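Local atomic coordinates of Myo-inositol phosphohydrolase (Mitsuokella multacida, PDB entry 4WU3), a protein that probably hydrolyses inositol hexakisphosphate as a tyrosine-phosphatase-like phytase, and is seen here with inositol-(1,3,4,5)-tetrakisphosphate bound. Residues L209-P217 with M246-V254; R62-K70 with Q274-L282. The protein carries 2 engineered substitutions. All coordinates share one frame; numbering follows the deposited sequence.

Interaction 1 of 2, residues L209-P217 with M246-V254; sequences LTLQDHFRP and MGRTTIFMV. With PO4 (phosphate ion), chain G.
Arg248 and Asp213 meet because two side chains turn to face each other: the arginine chain is bent at chi3 (-71°), while the aspartate holds CG opposite its own backbone N (chi1 -161°). This is the P-loop of a tyrosine-phosphatase fold, Arg248 being the arginine of the CX5R signature, with Ser242 at the position where the family carries its cysteine. The loop that follows strand 205-211 closes over it, consistent with the general-acid loop of relatives. The carboxylate stacks on one face of the guanidinium, the planes only 12° apart. Asp213 OD1 lies 3.7 Å from Arg248 NH1, a long salt bridge well out of the guanidinium plane, so charge rather than a directed N-H holds it. The directed bonds run in that plane. Arg248 NE gives an almost straight bond to phosphate O4 (2.8 Å), and Arg248 NH1 another to phosphate O3 (2.8 Å). O4 is gripped a second time by the backbone, Arg248 N lying 2.9 Å from phosphate O4; Met246 N binds O2. On the far edge, Arg248 NH2 donates a more bent bond to Leu211 O (3.0 Å), and Glu124 gives the same nitrogen a salt bridge. With its rotation thus fixed, the guanidinium presents two N-H groups to the anion. One turn further along the helix the contact becomes apolar. Pro217 CD lies 4.1 Å from Ile251 CG2, and Phe252 pushes its ring among Leu209, Leu211 and Pro217, where Leu211 CD1 comes within 3.5 Å of Phe252 CE1.

Interaction 2 of 2, residues R62-K70 with Q274-L282; sequences RNFRMGSDK and QKLIGIVDL
Ile277 and Arg65 form the middle of this contact, where strand 65-66, on the outer margin of the five-stranded sheet of the phosphatase-like fold, meets the chain leaving helix 267-276. The backbone oxygen of Ile277 rests against the start of the arginine side chain, with Arg65 CB 3.2 Å from Ile277 O. Beyond it the chain bends at chi2 (-84°) and carries the guanidinium past Gly278, whose CA lies over one of its faces. The two branches of Ile277 part company: CD1 packs on Met66 O and Gly67 CA, whereas Ile277 CG2 sits 3.4 Å from Asp69 O. Asn63 crosses Ile279 at about a right angle, OD1 of its amide nearest CB and CG nearest CG2. No direct hydrogen bond links the two segments; the polar links run through two waters. One water accepts from Arg65 NE (3.0 Å) and reaches Gln274 O and OE1; another spans Asp69 OD2 and Ile277 O (2.7 Å from the latter). Further out, Arg65 NH1 gives a nearly straight, in-plane bond to Asn63 O (3.0 Å) and a second to Gly245 O of the P-loop, while Asn63 ND2 holds Ala244 O. With an alanine in place of Arg65, the oxygens of Asn63 and Gly245 would probably lose their shared donor, the water at NE its tie to this strand, and Gly278 CA the flat group it packs on. At the other end of 62-70, a type I turn from Met66 to Asp69 is closed by its backbone, and Met66 N also meets Asp69 OD2 (3.0 Å) from above the carboxylate plane.

In the fold
Early in the chain, after strand 49-54, residues 62-70 carry the short strand 65-66, outermost on one margin of the mixed five-stranded sheet. Some two hundred residues later the end of helix 267-276 and the loop after it, 274-282, return to it, and interaction 2 closes that long loop. Interaction 1 lies wholly within this span and closes a much shorter one, 28 residues from strand 205-211, on the other margin of the same sheet, to helix 247-261. The two meet at that helix: its Thr250 and Met253 pack on Arg65 and Gln274, while 209-217 covers its first turns from another direction. The P-loop is shared, Ala244 offering its N to the phosphate and its O to Asn63.

Interaction 1 of 2, residues L209-P217 with M246-V254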
loop_
_atom_site.group_PDB
_atom_site.type_symbol
_atom_site.label_atom_id
_atom_site.label_comp_id
_atom_site.label_asym_id
_atom_site.label_seq_id
_atom_site.Cartn_x
_atom_site.Cartn_y
_atom_site.Cartn_z
ATOM N N LEU A 209 19.472 3.444 9.803
ATOM C CA LEU A 209 18.634 2.625 8.950
ATOM C C LEU A 209 18.015 3.539 7.943
ATOM O O LEU A 209 17.429 4.541 8.323
ATOM C CB LEU A 209 17.503 1.997 9.747
ATOM C CG LEU A 209 17.934 0.951 10.746
ATOM C CD1 LEU A 209 16.701 0.408 11.448
ATOM C CD2 LEU A 209 18.696 -0.145 10.030
ATOM N N THR A 210 18.107 3.198 6.665
ATOM C CA THR A 210 17.591 4.069 5.618
ATOM C C THR A 210 16.122 3.774 5.277
ATOM O O THR A 210 15.821 3.232 4.219
ATOM C CB THR A 210 18.474 3.961 4.369
ATOM O OG1 THR A 210 18.683 2.583 4.042
ATOM C CG2 THR A 210 19.821 4.611 4.646
ATOM N N LEU A 211 15.213 4.160 6.171
ATOM C CA LEU A 211 13.788 3.829 6.026
ATOM C C LEU A 211 13.014 4.897 5.276
ATOM O O LEU A 211 13.145 6.086 5.565
ATOM C CB LEU A 211 13.127 3.654 7.392
ATOM C CG LEU A 211 13.784 2.648 8.320
ATOM C CD1 LEU A 211 12.933 2.444 9.564
ATOM C CD2 LEU A 211 14.006 1.339 7.597
ATOM N N GLN A 212 12.194 4.456 4.327
ATOM C CA GLN A 212 11.353 5.353 3.566
ATOM C C GLN A 212 10.273 5.919 4.474
ATOM O O GLN A 212 9.649 5.183 5.244
ATOM C CB GLN A 212 10.677 4.619 2.395
ATOM C CG GLN A 212 11.622 3.945 1.421
ATOM C CD GLN A 212 12.374 4.932 0.551
ATOM O OE1 GLN A 212 11.767 5.774 -0.104
ATOM N NE2 GLN A 212 13.702 4.824 0.529
ATOM N N ASP A 213 10.038 7.222 4.360
ATOM C CA ASP A 213 8.968 7.864 5.084
ATOM C C ASP A 213 7.654 7.195 4.703
ATOM O O ASP A 213 7.451 6.797 3.555
ATOM C CB ASP A 213 8.941 9.351 4.740
ATOM C CG ASP A 213 8.183 10.184 5.746
ATOM O OD1 ASP A 213 7.479 9.634 6.621
ATOM O OD2 ASP A 213 8.290 11.418 5.655
ATOM N N HIS A 214 6.779 7.055 5.695
ATOM C CA HIS A 214 5.406 6.557 5.511
ATOM C C HIS A 214 5.193 5.038 5.613
ATOM O O HIS A 214 4.056 4.596 5.654
ATOM C CB HIS A 214 4.829 7.068 4.191
ATOM C CG HIS A 214 4.833 8.563 4.074
ATOM N ND1 HIS A 214 4.117 9.384 4.923
ATOM C CD2 HIS A 214 5.457 9.382 3.197
ATOM C CE1 HIS A 214 4.314 10.644 4.579
ATOM N NE2 HIS A 214 5.113 10.670 3.528
ATOM N N PHE A 215 6.262 4.254 5.680
ATOM C CA PHE A 215 6.155 2.809 5.621
ATOM C C PHE A 215 6.888 2.149 6.769
ATOM O O PHE A 215 7.741 2.762 7.407
ATOM C CB PHE A 215 6.762 2.270 4.331
ATOM C CG PHE A 215 6.053 2.707 3.083
ATOM C CD1 PHE A 215 4.705 2.441 2.901
ATOM C CD2 PHE A 215 6.746 3.357 2.080
ATOM C CE1 PHE A 215 4.066 2.830 1.751
ATOM C CE2 PHE A 215 6.114 3.742 0.927
ATOM C CZ PHE A 215 4.769 3.483 0.762
ATOM N N ARG A 216 6.552 0.889 7.013
ATOM C CA ARG A 216 7.259 0.056 7.978
ATOM C C ARG A 216 8.647 -0.237 7.457
ATOM O O ARG A 216 8.880 -0.182 6.257
ATOM C CB ARG A 216 6.524 -1.273 8.162
ATOM C CG ARG A 216 6.156 -1.943 6.835
ATOM C CD ARG A 216 5.964 -3.439 6.997
ATOM N NE ARG A 216 7.223 -4.076 7.365
ATOM C CZ ARG A 216 7.389 -5.384 7.513
ATOM N NH1 ARG A 216 6.369 -6.215 7.328
ATOM N NH2 ARG A 216 8.582 -5.861 7.833
ATOM N N PRO A 217 9.574 -0.587 8.351
ATOM C CA PRO A 217 10.848 -1.146 7.892
ATOM C C PRO A 217 10.641 -2.499 7.186
ATOM O O PRO A 217 9.784 -3.279 7.604
ATOM C CB PRO A 217 11.609 -1.365 9.195
ATOM C CG PRO A 217 10.539 -1.624 10.195
ATOM C CD PRO A 217 9.397 -0.739 9.804
ATOM N N MET A 246 7.070 10.831 14.370
ATOM C CA MET A 246 5.726 10.270 14.383
ATOM C C MET A 246 5.712 8.797 13.973
ATOM O O MET A 246 5.840 7.931 14.829
ATOM C CB MET A 246 4.798 11.111 13.500
ATOM C CG MET A 246 4.595 12.507 14.069
ATOM S SD MET A 246 3.495 13.579 13.120
ATOM C CE MET A 246 1.928 12.775 13.448
ATOM N N GLY A 247 5.568 8.509 12.681
ATOM C CA GLY A 247 5.427 7.127 12.204
ATOM C C GLY A 247 6.602 6.176 12.440
ATOM O O GLY A 247 6.516 5.220 13.221
ATOM N N ARG A 248 7.702 6.417 11.739
ATOM C CA ARG A 248 8.840 5.516 11.820
ATOM C C ARG A 248 9.366 5.495 13.237
ATOM O O ARG A 248 9.772 4.439 13.735
ATOM C CB ARG A 248 9.947 5.926 10.846
ATOM C CG ARG A 248 9.580 5.749 9.389
ATOM C CD ARG A 248 10.523 6.524 8.468
ATOM N NE ARG A 248 10.338 7.979 8.532
ATOM C CZ ARG A 248 11.071 8.848 7.841
ATOM N NH1 ARG A 248 10.840 10.149 7.949
ATOM N NH2 ARG A 248 12.048 8.417 7.041
ATOM N N THR A 249 9.349 6.654 13.896
ATOM C CA THR A 249 9.848 6.753 15.272
ATOM C C THR A 249 8.989 5.918 16.225
ATOM O O THR A 249 9.508 5.196 17.071
ATOM C CB THR A 249 9.941 8.219 15.747
ATOM O OG1 THR A 249 11.020 8.875 15.069
ATOM C CG2 THR A 249 10.205 8.301 17.232
ATOM N N THR A 250 7.677 5.982 16.067
ATOM C CA THR A 250 6.783 5.257 16.966
ATOM C C THR A 250 6.824 3.755 16.727
ATOM O O THR A 250 6.727 2.974 17.666
ATOM C CB THR A 250 5.344 5.774 16.853
ATOM O OG1 THR A 250 5.330 7.152 17.234
ATOM C CG2 THR A 250 4.405 4.992 17.767
ATOM N N ILE A 251 6.978 3.348 15.472
ATOM C CA ILE A 251 7.190 1.951 15.180
ATOM C C ILE A 251 8.362 1.435 15.994
ATOM O O ILE A 251 8.276 0.356 16.584
ATOM C CB ILE A 251 7.508 1.698 13.692
ATOM C CG1 ILE A 251 6.249 1.843 12.839
ATOM C CG2 ILE A 251 8.098 0.311 13.519
ATOM C CD1 ILE A 251 6.543 1.941 11.358
ATOM N N PHE A 252 9.459 2.183 16.025
ATOM C CA PHE A 252 10.649 1.685 16.700
ATOM C C PHE A 252 10.634 1.831 18.215
ATOM O O PHE A 252 11.301 1.062 18.912
ATOM C CB PHE A 252 11.922 2.270 16.109
ATOM C CG PHE A 252 12.377 1.541 14.903
ATOM C CD1 PHE A 252 11.701 1.683 13.716
ATOM C CD2 PHE A 252 13.457 0.679 14.963
ATOM C CE1 PHE A 252 12.099 0.981 12.593
ATOM C CE2 PHE A 252 13.857 -0.033 13.856
ATOM C CZ PHE A 252 13.176 0.120 12.674
ATOM N N MET A 253 9.871 2.791 18.718
ATOM C CA MET A 253 9.632 2.911 20.156
ATOM C C MET A 253 8.801 1.729 20.642
ATOM O O MET A 253 9.041 1.191 21.731
ATOM C CB MET A 253 8.914 4.222 20.478
ATOM C CG MET A 253 9.848 5.418 20.544
ATOM S SD MET A 253 11.020 5.301 21.911
ATOM C CE MET A 253 10.004 5.903 23.258
ATOM N N VAL A 254 7.828 1.336 19.817
ATOM C CA VAL A 254 7.017 0.140 20.058
ATOM C C VAL A 254 7.855 -1.137 19.979
ATOM O O VAL A 254 7.725 -2.009 20.834
ATOM C CB VAL A 254 5.841 0.054 19.067
ATOM C CG1 VAL A 254 5.228 -1.339 19.055
ATOM C CG2 VAL A 254 4.787 1.085 19.431
HETATM P P PO4 G . 8.000 10.212 10.554
HETATM O O1 PO4 G . 6.597 10.722 10.329
HETATM O O2 PO4 G . 8.228 10.237 12.049
HETATM O O3 PO4 G . 9.010 11.075 9.844
HETATM O O4 PO4 G . 8.182 8.788 10.060
#

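Interaction 2 of 2, residues R62-K70 with Q274-L282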
loop_
_atom_site.group_PDB
_atom_site.type_symbol
_atom_site.label_atom_id
_atom_site.label_comp_id
_atom_site.label_asym_id
_atom_site.label_seq_id
_atom_site.Cartn_x
_atom_site.Cartn_y
_atom_site.Cartn_z
ATOM N N ARG A 62 10.948 18.714 18.485
ATOM C CA ARG A 62 9.576 18.299 18.276
ATOM C C ARG A 62 9.323 16.852 18.686
ATOM O O ARG A 62 10.096 15.955 18.358
ATOM C CB ARG A 62 9.264 18.492 16.786
ATOM C CG ARG A 62 7.900 18.018 16.314
ATOM C CD ARG A 62 7.788 18.206 14.813
ATOM N NE ARG A 62 6.467 17.846 14.303
ATOM C CZ ARG A 62 6.215 17.560 13.033
ATOM N NH1 ARG A 62 7.190 17.588 12.136
ATOM N NH2 ARG A 62 4.989 17.246 12.658
ATOM N N ASN A 63 8.232 16.644 19.414
ATOM C CA ASN A 63 7.783 15.313 19.801
ATOM C C ASN A 63 8.788 14.538 20.623
ATOM O O ASN A 63 8.789 13.311 20.605
ATOM C CB ASN A 63 7.392 14.504 18.555
ATOM C CG ASN A 63 6.089 14.980 17.960
ATOM O OD1 ASN A 63 5.175 15.365 18.694
ATOM N ND2 ASN A 63 6.001 14.987 16.630
ATOM N N PHE A 64 9.639 15.239 21.352
ATOM C CA PHE A 64 10.572 14.556 22.227
ATOM C C PHE A 64 9.819 13.823 23.341
ATOM O O PHE A 64 8.908 14.373 23.951
ATOM C CB PHE A 64 11.563 15.526 22.861
ATOM C CG PHE A 64 12.501 14.856 23.817
ATOM C CD1 PHE A 64 13.683 14.288 23.366
ATOM C CD2 PHE A 64 12.177 14.740 25.151
ATOM C CE1 PHE A 64 14.528 13.638 24.235
ATOM C CE2 PHE A 64 13.023 14.092 26.023
ATOM C CZ PHE A 64 14.196 13.536 25.565
ATOM N N ARG A 65 10.199 12.585 23.615
ATOM C CA ARG A 65 9.711 11.913 24.811
ATOM C C ARG A 65 10.708 10.881 25.275
ATOM O O ARG A 65 11.503 10.372 24.491
ATOM C CB ARG A 65 8.350 11.251 24.587
ATOM C CG ARG A 65 8.352 10.042 23.652
ATOM C CD ARG A 65 8.268 10.470 22.195
ATOM N NE ARG A 65 7.722 9.423 21.339
ATOM C CZ ARG A 65 7.550 9.550 20.027
ATOM N NH1 ARG A 65 7.889 10.668 19.413
ATOM N NH2 ARG A 65 7.047 8.560 19.323
ATOM N N MET A 66 10.682 10.612 26.572
ATOM C CA MET A 66 11.450 9.531 27.140
ATOM C C MET A 66 10.489 8.416 27.503
ATOM O O MET A 66 9.315 8.656 27.746
ATOM C CB MET A 66 12.211 10.015 28.365
ATOM C CG MET A 66 13.455 10.802 27.984
ATOM S SD MET A 66 14.172 11.667 29.365
ATOM C CE MET A 66 14.508 10.342 30.521
ATOM N N GLY A 67 10.995 7.192 27.520
ATOM C CA GLY A 67 10.168 6.036 27.812
ATOM C C GLY A 67 9.559 6.083 29.191
ATOM O O GLY A 67 8.523 5.457 29.443
ATOM N N SER A 68 10.202 6.827 30.086
ATOM C CA SER A 68 9.739 6.950 31.471
ATOM C C SER A 68 8.744 8.097 31.666
ATOM O O SER A 68 8.283 8.335 32.779
ATOM C CB SER A 68 10.934 7.133 32.421
ATOM O OG SER A 68 11.700 8.284 32.095
ATOM N N ASP A 69 8.414 8.814 30.594
ATOM C CA ASP A 69 7.489 9.937 30.703
ATOM C C ASP A 69 6.106 9.492 31.188
ATOM O O ASP A 69 5.687 8.345 30.987
ATOM C CB ASP A 69 7.372 10.680 29.367
ATOM C CG ASP A 69 8.594 11.519 29.063
ATOM O OD1 ASP A 69 9.534 11.507 29.890
ATOM O OD2 ASP A 69 8.621 12.185 28.004
ATOM N N LYS A 70 5.411 10.417 31.836
ATOM C CA LYS A 70 4.051 10.177 32.303
ATOM C C LYS A 70 3.079 10.117 31.125
ATOM O O LYS A 70 3.362 10.621 30.030
ATOM C CB LYS A 70 3.625 11.265 33.299
ATOM C CG LYS A 70 3.498 12.661 32.705
ATOM C CD LYS A 70 3.266 13.725 33.772
ATOM C CE LYS A 70 3.674 15.115 33.287
ATOM N NZ LYS A 70 2.983 15.528 32.031
ATOM N N GLN A 274 2.624 3.777 24.168
ATOM C CA GLN A 274 3.489 4.551 23.280
ATOM C C GLN A 274 2.744 5.715 22.631
ATOM O O GLN A 274 3.366 6.691 22.222
ATOM C CB GLN A 274 4.149 3.661 22.230
ATOM C CG GLN A 274 5.166 2.678 22.815
ATOM C CD GLN A 274 6.374 3.348 23.470
ATOM O OE1 GLN A 274 6.863 4.385 23.005
ATOM N NE2 GLN A 274 6.880 2.735 24.541
ATOM N N LYS A 275 1.415 5.635 22.561
ATOM C CA LYS A 275 0.617 6.796 22.153
ATOM C C LYS A 275 0.531 7.789 23.303
ATOM O O LYS A 275 0.694 8.989 23.107
ATOM C CB LYS A 275 -0.796 6.400 21.720
ATOM C CG LYS A 275 -1.780 7.566 21.721
ATOM C CD LYS A 275 -1.503 8.516 20.570
ATOM C CE LYS A 275 -2.059 9.916 20.813
ATOM N NZ LYS A 275 -1.182 10.748 21.702
ATOM N N LEU A 276 0.293 7.289 24.509
ATOM C CA LEU A 276 0.105 8.170 25.659
ATOM C C LEU A 276 1.328 9.044 25.986
ATOM O O LEU A 276 1.165 10.173 26.442
ATOM C CB LEU A 276 -0.319 7.359 26.881
ATOM C CG LEU A 276 -1.731 6.785 26.749
ATOM C CD1 LEU A 276 -1.986 5.683 27.759
ATOM C CD2 LEU A 276 -2.768 7.886 26.899
ATOM N N ILE A 277 2.538 8.534 25.756
ATOM C CA ILE A 277 3.749 9.326 25.993
ATOM C C ILE A 277 4.250 9.990 24.706
ATOM O O ILE A 277 5.206 10.770 24.719
ATOM C CB ILE A 277 4.888 8.472 26.575
ATOM C CG1 ILE A 277 5.370 7.457 25.541
ATOM C CG2 ILE A 277 4.423 7.780 27.846
ATOM C CD1 ILE A 277 6.628 6.721 25.927
ATOM N N GLY A 278 3.595 9.679 23.598
ATOM C CA GLY A 278 4.012 10.188 22.311
ATOM C C GLY A 278 2.912 10.900 21.553
ATOM O O GLY A 278 2.195 11.731 22.103
ATOM N N ILE A 279 2.780 10.565 20.279
ATOM C CA ILE A 279 1.938 11.325 19.369
ATOM C C ILE A 279 1.127 10.398 18.448
ATOM O O ILE A 279 0.099 10.805 17.904
ATOM C CB ILE A 279 2.824 12.305 18.554
ATOM C CG1 ILE A 279 2.004 13.124 17.566
ATOM C CG2 ILE A 279 3.935 11.562 17.832
ATOM C CD1 ILE A 279 1.102 14.132 18.244
ATOM N N VAL A 280 1.571 9.148 18.293
ATOM C CA VAL A 280 0.909 8.219 17.377
ATOM C C VAL A 280 0.453 6.911 18.021
ATOM O O VAL A 280 1.187 6.270 18.801
ATOM C CB VAL A 280 1.806 7.880 16.164
ATOM C CG1 VAL A 280 1.127 6.862 15.264
ATOM C CG2 VAL A 280 2.115 9.137 15.384
ATOM N N ASP A 281 -0.780 6.542 17.671
ATOM C CA ASP A 281 -1.367 5.236 17.967
ATOM C C ASP A 281 -1.355 4.380 16.686
ATOM O O ASP A 281 -2.156 4.575 15.774
ATOM C CB ASP A 281 -2.799 5.420 18.476
ATOM C CG ASP A 281 -3.461 4.114 18.880
ATOM O OD1 ASP A 281 -2.919 3.019 18.583
ATOM O OD2 ASP A 281 -4.543 4.196 19.496
ATOM N N LEU A 282 -0.430 3.433 16.626
ATOM C CA LEU A 282 -0.255 2.613 15.435
ATOM C C LEU A 282 -1.478 1.770 15.082
ATOM O O LEU A 282 -1.586 1.311 13.956
ATOM C CB LEU A 282 0.966 1.705 15.600
ATOM C CG LEU A 282 2.278 2.461 15.699
ATOM C CD1 LEU A 282 3.420 1.489 15.897
ATOM C CD2 LEU A 282 2.475 3.284 14.447
HETATM O O HOH W 1 6.288 6.769 21.698
HETATM O O HOH W 2 5.972 12.212 26.808
#